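Iron-containing alcohol dehydrogenase (Ralstonia eutropha, PDB 3JZD) probably catalyses the NAD(P)H-dependent reduction of maleylacetate to 3-oxoadipate, as a homodimeric member of the iron-containing alcohol dehydrogenase family. Local coordinates at residues A[172-177]-A[259-264]; A[240-245]-A[266-271]. All blocks are in the same frame, centred on the assembly; numbering follows the deposited sequence.

Interaction 1 of 2, residues A[172-177]-A[259-264]; sequences ALNAIA and ETHTIV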
ATOM      1  N   ALA A 172      13.701 -16.324   3.646  1.00 16.21           N
ATOM      2  CA  ALA A 172      12.365 -16.278   3.069  1.00 16.39           C
ATOM      3  C   ALA A 172      11.327 -16.568   4.134  1.00 17.67           C
ATOM      4  O   ALA A 172      10.257 -15.967   4.127  1.00 17.97           O
ATOM      5  CB  ALA A 172      12.253 -17.249   1.893  1.00 15.04           C
ATOM      6  N   LEU A 173      11.641 -17.492   5.056  1.00 17.37           N
ATOM      7  CA  LEU A 173      10.729 -17.812   6.173  1.00 15.08           C
ATOM      8  C   LEU A 173      10.726 -16.703   7.204  1.00 15.02           C
ATOM      9  O   LEU A 173       9.690 -16.423   7.796  1.00 15.72           O
ATOM     10  CB  LEU A 173      11.036 -19.207   6.757  1.00 16.00           C
ATOM     11  CG  LEU A 173      10.403 -20.243   5.807  1.00 17.26           C
ATOM     12  CD1 LEU A 173      11.090 -21.522   5.754  1.00 19.84           C
ATOM     13  CD2 LEU A 173       8.921 -20.402   6.218  1.00 23.01           C
ATOM     14  N   ASN A 174      11.852 -16.003   7.353  1.00 15.36           N
ATOM     15  CA  ASN A 174      11.913 -14.826   8.221  1.00 14.39           C
ATOM     16  C   ASN A 174      10.873 -13.795   7.709  1.00 14.96           C
ATOM     17  O   ASN A 174      10.078 -13.251   8.473  1.00 16.13           O
ATOM     18  CB  ASN A 174      13.345 -14.313   8.230  1.00 14.78           C
ATOM     19  CG  ASN A 174      13.554 -13.077   9.059  1.00 20.68           C
ATOM     20  OD1 ASN A 174      12.700 -12.645   9.844  1.00 19.89           O
ATOM     21  ND2 ASN A 174      14.704 -12.495   8.888  1.00 16.40           N
ATOM     22  N   ALA A 175      10.843 -13.575   6.407  1.00 15.02           N
ATOM     23  CA  ALA A 175       9.892 -12.631   5.818  1.00 15.22           C
ATOM     24  C   ALA A 175       8.444 -13.132   6.025  1.00 15.75           C
ATOM     25  O   ALA A 175       7.586 -12.368   6.419  1.00 16.72           O
ATOM     26  CB  ALA A 175      10.192 -12.456   4.343  1.00 15.50           C
ATOM     27  N   ILE A 176       8.199 -14.427   5.775  1.00 15.76           N
ATOM     28  CA  ILE A 176       6.858 -15.001   5.984  1.00 13.59           C
ATOM     29  C   ILE A 176       6.413 -14.789   7.430  1.00 13.50           C
ATOM     30  O   ILE A 176       5.259 -14.492   7.667  1.00 11.08           O
ATOM     31  CB  ILE A 176       6.795 -16.505   5.606  1.00 13.82           C
ATOM     32  CG1 ILE A 176       6.812 -16.644   4.096  1.00 11.81           C
ATOM     33  CG2 ILE A 176       5.525 -17.189   6.224  1.00 10.75           C
ATOM     34  CD1 ILE A 176       6.993 -18.040   3.566  1.00 16.08           C
ATOM     35  N   ALA A 177       7.344 -14.912   8.381  1.00 13.28           N
ATOM     36  CA  ALA A 177       7.022 -14.684   9.799  1.00 14.73           C
ATOM     37  C   ALA A 177       6.439 -13.319  10.019  1.00 14.40           C
ATOM     38  O   ALA A 177       5.507 -13.188  10.810  1.00 12.87           O
ATOM     39  CB  ALA A 177       8.289 -14.826  10.739  1.00 12.26           C
ATOM     40  N   GLU A 259      17.736 -18.509  10.487  1.00 15.53           N
ATOM     41  CA  GLU A 259      17.500 -19.897  10.865  1.00 15.13           C
ATOM     42  C   GLU A 259      16.628 -20.023  12.111  1.00 13.98           C
ATOM     43  O   GLU A 259      15.797 -20.931  12.182  1.00 13.71           O
ATOM     44  CB  GLU A 259      18.807 -20.652  11.066  1.00 15.51           C
ATOM     45  CG  GLU A 259      19.615 -20.926   9.812  1.00 16.83           C
ATOM     46  CD  GLU A 259      20.308 -19.719   9.193  1.00 22.48           C
ATOM     47  OE1 GLU A 259      20.487 -18.667   9.879  1.00 20.33           O
ATOM     48  OE2 GLU A 259      20.642 -19.830   7.978  1.00 28.44           O
ATOM     49  N   THR A 260      16.810 -19.138  13.082  1.00 13.87           N
ATOM     50  CA  THR A 260      15.978 -19.115  14.286  1.00 14.26           C
ATOM     51  C   THR A 260      14.532 -18.851  13.875  1.00 14.37           C
ATOM     52  O   THR A 260      13.637 -19.559  14.292  1.00 14.12           O
ATOM     53  CB  THR A 260      16.470 -18.068  15.308  1.00 16.20           C
ATOM     54  OG1 THR A 260      17.780 -18.409  15.730  1.00 15.51           O
ATOM     55  CG2 THR A 260      15.576 -17.974  16.542  1.00 15.67           C
ATOM     56  N   HIS A 261      14.312 -17.886  12.982  1.00 14.88           N
ATOM     57  CA  HIS A 261      12.967 -17.600  12.500  1.00 14.34           C
ATOM     58  C   HIS A 261      12.349 -18.821  11.868  1.00 13.69           C
ATOM     59  O   HIS A 261      11.197 -19.191  12.141  1.00 16.25           O
ATOM     60  CB  HIS A 261      13.004 -16.379  11.514  1.00 14.04           C
ATOM     61  CG  HIS A 261      13.027 -15.071  12.236  1.00 12.28           C
ATOM     62  ND1 HIS A 261      11.877 -14.402  12.576  1.00 13.61           N
ATOM     63  CD2 HIS A 261      14.046 -14.369  12.793  1.00 13.48           C
ATOM     64  CE1 HIS A 261      12.189 -13.326  13.281  1.00 11.81           C
ATOM     65  NE2 HIS A 261      13.494 -13.285  13.432  1.00 14.79           N
ATOM     66  N   THR A 262      13.136 -19.474  11.033  1.00 12.82           N
ATOM     67  CA  THR A 262      12.674 -20.614  10.284  1.00 13.84           C
ATOM     68  C   THR A 262      12.218 -21.761  11.216  1.00 14.61           C
ATOM     69  O   THR A 262      11.181 -22.333  11.024  1.00 17.60           O
ATOM     70  CB  THR A 262      13.782 -21.102   9.357  1.00 13.04           C
ATOM     71  OG1 THR A 262      14.011 -20.142   8.334  1.00 13.10           O
ATOM     72  CG2 THR A 262      13.421 -22.453   8.719  1.00 13.44           C
ATOM     73  N   ILE A 263      12.984 -22.033  12.251  1.00 14.42           N
ATOM     74  CA  ILE A 263      12.703 -23.104  13.193  1.00 14.08           C
ATOM     75  C   ILE A 263      11.574 -22.785  14.137  1.00 15.67           C
ATOM     76  O   ILE A 263      10.736 -23.619  14.371  1.00 16.21           O
ATOM     77  CB  ILE A 263      13.986 -23.447  14.006  1.00 12.97           C
ATOM     78  CG1 ILE A 263      15.056 -24.040  13.027  1.00 10.43           C
ATOM     79  CG2 ILE A 263      13.638 -24.396  15.179  1.00  9.11           C
ATOM     80  CD1 ILE A 263      16.569 -23.929  13.499  1.00  6.60           C
ATOM     81  N   VAL A 264      11.564 -21.569  14.676  1.00 14.74           N
ATOM     82  CA  VAL A 264      10.556 -21.151  15.646  1.00 14.34           C
ATOM     83  C   VAL A 264       9.147 -20.910  15.040  1.00 15.08           C
ATOM     84  O   VAL A 264       8.140 -21.240  15.666  1.00 17.75           O
ATOM     85  CB  VAL A 264      11.055 -19.888  16.411  1.00 13.82           C
ATOM     86  CG1 VAL A 264       9.914 -19.254  17.323  1.00 11.69           C
ATOM     87  CG2 VAL A 264      12.310 -20.275  17.227  1.00 11.66           C
TER

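Interaction 2 of 2, residues A[240-245]-A[266-271]; sequences ALHHKL and PHALAY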
ATOM      1  N   ALA A 240       4.429 -10.111  17.615  1.00 14.36           N
ATOM      2  CA  ALA A 240       4.074 -10.678  18.922  1.00 14.41           C
ATOM      3  C   ALA A 240       5.007 -11.841  19.283  1.00 12.66           C
ATOM      4  O   ALA A 240       6.223 -11.745  19.091  1.00 14.67           O
ATOM      5  CB  ALA A 240       2.537 -11.078  18.967  1.00 10.80           C
ATOM      6  N   LEU A 241       4.463 -12.940  19.769  1.00 14.51           N
ATOM      7  CA  LEU A 241       5.288 -14.056  20.251  1.00 16.13           C
ATOM      8  C   LEU A 241       6.449 -14.501  19.379  1.00 16.13           C
ATOM      9  O   LEU A 241       7.575 -14.637  19.875  1.00 16.01           O
ATOM     10  CB  LEU A 241       4.427 -15.271  20.596  1.00 16.20           C
ATOM     11  CG  LEU A 241       5.102 -16.624  20.855  1.00 19.36           C
ATOM     12  CD1 LEU A 241       5.972 -16.556  22.142  1.00 14.91           C
ATOM     13  CD2 LEU A 241       4.038 -17.723  20.936  1.00 14.23           C
ATOM     14  N   HIS A 242       6.210 -14.735  18.092  1.00 16.28           N
ATOM     15  CA  HIS A 242       7.270 -15.270  17.274  1.00 14.23           C
ATOM     16  C   HIS A 242       8.480 -14.365  17.246  1.00 13.81           C
ATOM     17  O   HIS A 242       9.600 -14.814  17.479  1.00 12.92           O
ATOM     18  CB  HIS A 242       6.813 -15.549  15.851  1.00 13.88           C
ATOM     19  CG  HIS A 242       7.940 -15.853  14.935  1.00 11.50           C
ATOM     20  ND1 HIS A 242       8.479 -17.119  14.812  1.00 14.35           N
ATOM     21  CD2 HIS A 242       8.659 -15.045  14.120  1.00 14.34           C
ATOM     22  CE1 HIS A 242       9.470 -17.078  13.938  1.00 19.61           C
ATOM     23  NE2 HIS A 242       9.607 -15.830  13.503  1.00 11.66           N
ATOM     24  N   HIS A 243       8.258 -13.101  16.911  1.00 13.99           N
ATOM     25  CA  HIS A 243       9.355 -12.131  16.853  1.00 14.81           C
ATOM     26  C   HIS A 243      10.025 -11.899  18.202  1.00 15.21           C
ATOM     27  O   HIS A 243      11.242 -11.844  18.292  1.00 14.47           O
ATOM     28  CB  HIS A 243       8.893 -10.835  16.203  1.00 12.45           C
ATOM     29  CG  HIS A 243       8.569 -11.008  14.752  1.00 17.64           C
ATOM     30  ND1 HIS A 243       7.425 -11.657  14.317  1.00 17.91           N
ATOM     31  CD2 HIS A 243       9.246 -10.637  13.637  1.00 16.65           C
ATOM     32  CE1 HIS A 243       7.417 -11.672  12.998  1.00 22.50           C
ATOM     33  NE2 HIS A 243       8.513 -11.072  12.556  1.00 18.77           N
ATOM     34  N   LYS A 244       9.251 -11.823  19.263  1.00 14.31           N
ATOM     35  CA  LYS A 244       9.863 -11.650  20.571  1.00 17.12           C
ATOM     36  C   LYS A 244      10.774 -12.822  20.949  1.00 16.68           C
ATOM     37  O   LYS A 244      11.897 -12.629  21.452  1.00 15.65           O
ATOM     38  CB  LYS A 244       8.764 -11.501  21.638  1.00 18.55           C
ATOM     39  CG  LYS A 244       8.000 -10.201  21.517  1.00 20.13           C
ATOM     40  CD  LYS A 244       8.899  -9.047  21.986  1.00 16.44           C
ATOM     41  CE  LYS A 244       8.248  -7.669  21.855  1.00 30.14           C
ATOM     42  NZ  LYS A 244       8.963  -6.697  22.796  1.00 23.96           N
ATOM     43  N   LEU A 245      10.287 -14.031  20.733  1.00 16.43           N
ATOM     44  CA  LEU A 245      11.052 -15.241  21.107  1.00 17.25           C
ATOM     45  C   LEU A 245      12.312 -15.343  20.256  1.00 17.00           C
ATOM     46  O   LEU A 245      13.378 -15.683  20.747  1.00 15.74           O
ATOM     47  CB  LEU A 245      10.197 -16.474  20.993  1.00 16.77           C
ATOM     48  CG  LEU A 245      10.645 -17.809  21.630  1.00 22.36           C
ATOM     49  CD1 LEU A 245      10.868 -17.676  23.131  1.00 19.13           C
ATOM     50  CD2 LEU A 245       9.595 -18.864  21.357  1.00 18.40           C
ATOM     51  N   PRO A 266       6.892 -22.322  12.939  1.00 12.31           N
ATOM     52  CA  PRO A 266       5.797 -23.247  13.102  1.00 11.99           C
ATOM     53  C   PRO A 266       5.283 -23.437  14.565  1.00 15.22           C
ATOM     54  O   PRO A 266       4.071 -23.627  14.790  1.00 14.17           O
ATOM     55  CB  PRO A 266       6.407 -24.565  12.579  1.00 14.62           C
ATOM     56  CG  PRO A 266       7.540 -24.152  11.644  1.00  9.75           C
ATOM     57  CD  PRO A 266       8.095 -22.946  12.357  1.00 12.21           C
ATOM     58  N   HIS A 267       6.202 -23.415  15.540  1.00 15.64           N
ATOM     59  CA  HIS A 267       5.853 -23.638  16.954  1.00 17.29           C
ATOM     60  C   HIS A 267       5.212 -22.416  17.592  1.00 17.52           C
ATOM     61  O   HIS A 267       4.351 -22.538  18.482  1.00 16.17           O
ATOM     62  CB  HIS A 267       7.095 -24.106  17.720  1.00 18.55           C
ATOM     63  CG  HIS A 267       7.694 -25.342  17.132  1.00 19.62           C
ATOM     64  ND1 HIS A 267       8.763 -25.314  16.252  1.00 24.28           N
ATOM     65  CD2 HIS A 267       7.282 -26.624  17.181  1.00 15.17           C
ATOM     66  CE1 HIS A 267       9.014 -26.542  15.843  1.00 19.30           C
ATOM     67  NE2 HIS A 267       8.136 -27.353  16.401  1.00 19.31           N
ATOM     68  N   ALA A 268       5.639 -21.237  17.147  1.00 16.85           N
ATOM     69  CA  ALA A 268       5.032 -19.998  17.611  1.00 15.45           C
ATOM     70  C   ALA A 268       3.607 -19.961  17.023  1.00 15.57           C
ATOM     71  O   ALA A 268       2.634 -19.564  17.703  1.00 14.36           O
ATOM     72  CB  ALA A 268       5.884 -18.749  17.179  1.00 12.66           C
ATOM     73  N   LEU A 269       3.449 -20.398  15.772  1.00 15.67           N
ATOM     74  CA  LEU A 269       2.100 -20.436  15.190  1.00 17.02           C
ATOM     75  C   LEU A 269       1.262 -21.500  15.913  1.00 17.15           C
ATOM     76  O   LEU A 269       0.113 -21.242  16.271  1.00 17.17           O
ATOM     77  CB  LEU A 269       2.106 -20.627  13.666  1.00 16.32           C
ATOM     78  CG  LEU A 269       2.743 -19.480  12.846  1.00 22.33           C
ATOM     79  CD1 LEU A 269       2.808 -19.810  11.414  1.00 15.56           C
ATOM     80  CD2 LEU A 269       2.020 -18.128  13.033  1.00 15.66           C
ATOM     81  N   ALA A 270       1.819 -22.682  16.169  1.00 16.64           N
ATOM     82  CA  ALA A 270       1.041 -23.699  16.888  1.00 14.86           C
ATOM     83  C   ALA A 270       0.546 -23.167  18.264  1.00 15.48           C
ATOM     84  O   ALA A 270      -0.596 -23.450  18.688  1.00 14.09           O
ATOM     85  CB  ALA A 270       1.841 -25.006  17.073  1.00 14.69           C
ATOM     86  N   TYR A 271       1.388 -22.377  18.934  1.00 15.67           N
ATOM     87  CA  TYR A 271       1.068 -21.828  20.249  1.00 14.78           C
ATOM     88  C   TYR A 271      -0.131 -20.867  20.152  1.00 15.99           C
ATOM     89  O   TYR A 271      -1.026 -20.882  20.983  1.00 14.84           O
ATOM     90  CB  TYR A 271       2.281 -21.074  20.784  1.00 13.67           C
ATOM     91  CG  TYR A 271       2.144 -20.581  22.183  1.00 15.75           C
ATOM     92  CD1 TYR A 271       1.460 -19.405  22.467  1.00 12.33           C
ATOM     93  CD2 TYR A 271       2.751 -21.263  23.248  1.00 17.86           C
ATOM     94  CE1 TYR A 271       1.347 -18.921  23.770  1.00 13.11           C
ATOM     95  CE2 TYR A 271       2.631 -20.785  24.568  1.00 14.80           C
ATOM     96  CZ  TYR A 271       1.943 -19.617  24.812  1.00 17.89           C
ATOM     97  OH  TYR A 271       1.807 -19.172  26.099  1.00 12.82           O
TER

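Interaction 1 of 2, residues A[172-177]-A[259-264]
The flat-group contact between Asn174 and His261 is the central one. Asn174 OD1 lies over the centre of the imidazole, 3.3 Å above its plane, and the amide and ring planes are inclined by only 28°, so the oxygen end of the carboxamide rests on the ring face. The 3.4 Å from Asn174 OD1 to His261 ND1 is therefore packing: the oxygen stands above the ring, at a poor angle for a hydrogen bond. Asn174 reaches this place because its CG is anti to the backbone N (chi1 179°), which carries the amide out to the ring.

Other contacts flank the amide-ring pair. Ala177 CB meets the imidazole at its edge, 4.1 Å from His261 ND1. One turn before Ala177 on its helix, Leu173 crosses Thr262 at about a right angle. Its CB methylene is in van der Waals contact with the hydroxyl oxygen Thr262 OG1 at 3.5 Å, and the apolar pair Leu173 CD1 and Thr262 CG2 is 3.9 Å apart.

No hydrogen bond joins the two segments, and the polar groups find partners beyond them. Thr262 OG1 bonds to Ala258 O in its own helix, His261 ND1 to His242 NE2, and Asn174 ND2 weakly to His257 NE2. The bond to His242 probably helps to fix the imidazole's rotation, and the weak one to His257 may do the same for the amide.

The segment axes pass 8.0 Å apart at a crossing angle of 61°, and all five touching residues are buried. The Asn174 side chain is about 5 Å from the bound NAD and about 7 Å from the side chain of the NAD-binding Thr122. This is a crossing of helices 165-182 and 257-272 in the helical C-terminal half of an iron-containing alcohol dehydrogenase fold, next to the nucleotide pocket.

Interaction 2 of 2, residues A[240-245]-A[266-271]
Leu241 presses one methyl against the base of the Tyr271 ring: its CD2 is 3.4 Å from Tyr271 CD1 and 3.6 Å from Tyr271 CG. The two side chains cross nearly perpendicularly. With CG of Leu241 anti to the backbone N (chi1 168°), the isobutyl group extends across to the tyrosine, and the same CD2 lies 4.3 Å from Ala268 CB. Beside it, Ala268 CB touches His242 CB at 3.6 Å and lies in the plane of the imidazole, 3.9 Å from His242 ND1. His242 and Ala268 also mark the closest backbone approach, their CA atoms 5.2 Å apart.

The second shell positions the backbone that carries Leu241 and His242. The N-cap Ala240 and the first turn of helix 241-253 are held by Glu181 (OE1 to Ala240 N, OE2 to His242 N) and by Asn335 OD1 to Leu241 N. Tyr271 OH bonds to Pro338 O, and the His242 ring to His261.

Between the segments no hydrogen bond forms. Contact is made by methyl, methylene and ring carbons with a histidine edge, which implies that close fit and burial join the helices here, while polar bonds to residues outside the segments probably orient the rings.

Helix 257-272 serves both contacts: residues 259-264 meet helix 165-182 in interaction 1, and 266-271, about two turns later, meet the start of helix 241-253 in interaction 2. The segments alternate along the chain in the order 172-177, 240-245, 259-264, 266-271, and the contact centres are 10 Å apart. They touch directly, with Ala177 CB 3.2 Å from His242 NE2, and Val264 CG1 3.6 Å from His242 ND1. Three helices of the C-terminal half thus form one continuous buried cluster. Interaction 1 is on the NAD side; in interaction 2, the His242 side chain is about 10 Å from the nucleotide.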